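Local coordinates for coat protein (Tobacco streak virus, PDB 4Y6X) that forms the shell of the virus particle as a jelly-roll capsid subunit and binds RNA, probably helping to package the viral genome, at residues G77-V82 against G97-K102. Numbering follows the deposited sequence.
Sequences GTFGMV and GRLGFK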
loop_
_atom_site.group_PDB
_atom_site.type_symbol
_atom_site.label_atom_id
_atom_site.label_comp_id
_atom_site.label_asym_id
_atom_site.label_seq_id
_atom_site.Cartn_x
_atom_site.Cartn_y
_atom_site.Cartn_z
ATOM N N GLY A 77 -20.873 2.438 20.893
ATOM C CA GLY A 77 -20.507 3.809 20.620
ATOM C C GLY A 77 -21.203 4.321 19.399
ATOM O O GLY A 77 -22.176 3.731 18.942
ATOM N N THR A 78 -20.687 5.416 18.854
ATOM C CA THR A 78 -21.216 5.951 17.644
ATOM C C THR A 78 -20.079 6.356 16.691
ATOM O O THR A 78 -18.939 6.530 17.095
ATOM C CB THR A 78 -22.121 7.169 17.932
ATOM O OG1 THR A 78 -21.353 8.153 18.590
ATOM C CG2 THR A 78 -23.341 6.819 18.863
ATOM N N PHE A 79 -20.411 6.482 15.422
ATOM C CA PHE A 79 -19.467 6.917 14.458
ATOM C C PHE A 79 -20.085 7.622 13.289
ATOM O O PHE A 79 -21.256 7.449 12.970
ATOM C CB PHE A 79 -18.635 5.731 13.981
ATOM C CG PHE A 79 -19.314 4.892 12.952
ATOM C CD1 PHE A 79 -20.444 4.100 13.270
ATOM C CD2 PHE A 79 -18.810 4.862 11.673
ATOM C CE1 PHE A 79 -21.054 3.283 12.305
ATOM C CE2 PHE A 79 -19.417 4.078 10.710
ATOM C CZ PHE A 79 -20.548 3.299 11.005
ATOM N N GLY A 80 -19.255 8.341 12.568
ATOM C CA GLY A 80 -19.687 8.897 11.278
ATOM C C GLY A 80 -18.640 9.759 10.634
ATOM O O GLY A 80 -17.542 9.886 11.134
ATOM N N MET A 81 -18.973 10.270 9.462
ATOM C CA MET A 81 -18.065 11.091 8.665
ATOM C C MET A 81 -18.233 12.553 9.000
ATOM O O MET A 81 -19.345 13.010 9.123
ATOM C CB MET A 81 -18.325 10.852 7.180
ATOM C CG MET A 81 -17.330 11.543 6.227
ATOM S SD MET A 81 -17.573 10.957 4.494
ATOM C CE MET A 81 -16.190 9.801 4.438
ATOM N N VAL A 82 -17.134 13.272 9.155
ATOM C CA VAL A 82 -17.153 14.719 9.378
ATOM C C VAL A 82 -16.360 15.453 8.307
ATOM O O VAL A 82 -15.472 14.846 7.690
ATOM C CB VAL A 82 -16.578 15.109 10.733
ATOM C CG1 VAL A 82 -17.312 14.354 11.805
ATOM C CG2 VAL A 82 -15.094 14.816 10.818
ATOM N N GLY A 97 -25.812 11.941 9.850
ATOM C CA GLY A 97 -25.436 10.597 9.545
ATOM C C GLY A 97 -24.741 9.797 10.643
ATOM O O GLY A 97 -24.246 8.726 10.346
ATOM N N ARG A 98 -24.643 10.332 11.866
ATOM C CA ARG A 98 -24.045 9.616 12.966
ATOM C C ARG A 98 -24.810 8.321 13.145
ATOM O O ARG A 98 -26.035 8.307 13.080
ATOM C CB ARG A 98 -24.133 10.431 14.241
ATOM C CG ARG A 98 -23.616 9.688 15.409
ATOM C CD ARG A 98 -23.800 10.318 16.734
ATOM N NE ARG A 98 -22.890 11.398 16.974
ATOM C CZ ARG A 98 -22.280 11.579 18.128
ATOM N NH1 ARG A 98 -22.350 10.692 19.106
ATOM N NH2 ARG A 98 -21.579 12.659 18.274
ATOM N N LEU A 99 -24.109 7.216 13.352
ATOM C CA LEU A 99 -24.749 5.920 13.572
ATOM C C LEU A 99 -24.158 5.225 14.793
ATOM O O LEU A 99 -23.026 5.419 15.112
ATOM C CB LEU A 99 -24.484 5.028 12.375
ATOM C CG LEU A 99 -25.259 5.340 11.098
ATOM C CD1 LEU A 99 -24.815 4.331 10.027
ATOM C CD2 LEU A 99 -26.776 5.260 11.343
ATOM N N GLY A 100 -24.936 4.367 15.424
ATOM C CA GLY A 100 -24.529 3.574 16.558
ATOM C C GLY A 100 -23.922 2.237 16.145
ATOM O O GLY A 100 -24.101 1.772 14.996
ATOM N N PHE A 101 -23.144 1.665 17.062
ATOM C CA PHE A 101 -22.647 0.289 16.975
ATOM C C PHE A 101 -22.603 -0.330 18.348
ATOM O O PHE A 101 -22.635 0.372 19.333
ATOM C CB PHE A 101 -21.243 0.235 16.339
ATOM C CG PHE A 101 -20.210 1.071 17.010
ATOM C CD1 PHE A 101 -19.500 0.602 18.086
ATOM C CD2 PHE A 101 -19.899 2.309 16.524
ATOM C CE1 PHE A 101 -18.519 1.376 18.682
ATOM C CE2 PHE A 101 -18.934 3.080 17.074
ATOM C CZ PHE A 101 -18.250 2.617 18.164
ATOM N N LYS A 102 -22.528 -1.654 18.380
ATOM C CA LYS A 102 -22.509 -2.455 19.591
ATOM C C LYS A 102 -21.193 -3.192 19.780
ATOM O O LYS A 102 -20.496 -3.483 18.821
ATOM C CB LYS A 102 -23.617 -3.504 19.516
ATOM C CG LYS A 102 -25.035 -2.910 19.397
ATOM C CD LYS A 102 -25.321 -1.934 20.545
HETATM O O HOH W 1 -22.470 6.352 10.246
HETATM O O HOH W 2 -21.820 9.811 8.546
#
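Gly77 and Phe101 form one hydrogen-bonded pair, and Phe79 and Leu99 the next, of an antiparallel pairing at the margin of one sheet of the jelly-roll beta-barrel; strand 99-101 is the outer strand of that sheet within this chain, while strand 77-82 also bonds to strand 125-130. Each pair is closed by two backbone bonds. In the first, Gly77 N gives to Phe101 O at 3.1 Å. In the second, Phe79 N reaches Leu99 O at 2.8 Å. Between them Thr78 faces Gly100, and Thr78 CA adds a 3.2 Å CA-H...O contact to Leu99 O.

Before Leu99, where residues 97-98 are loop, the chains draw apart and water bridges them. One molecule donates to both Phe79 O and Gly97 O; a second accepts from Met81 N and donates weakly to Gly97 O. Gly97 suits this bend, since its phi is positive.

The aromatic packing lies on the face carrying Phe79, Leu99 and Phe101. With CG between its backbone N and carbonyl carbon (chi1 56°), the Phe101 ring folds across to Gly77, whose CA sits over its face in a CH-pi contact, 3.8 Å from the centroid. Because Gly77 has no side chain, the ring lies directly against its backbone, Phe101 CZ 3.5 Å from Gly77 CA. Phe79 CD1 meets the edge of the Phe101 ring, and both buried rings meet Phe71 of strand 63-73 edge-to-face. Leu99 offers only its CB to Phe79 CE1, at 3.8 Å.

On the other face, polar residues suit the partly exposed surface. The anti chi1 (176°) and chi2 of Arg98 carry its CG and CD past Thr78 CB. Its NE bonds to Pro94 O, and the bend at chi3 (-76°) turns the guanidinium so that Arg98 NH1 ends 2.8 Å from Thr78 OG1.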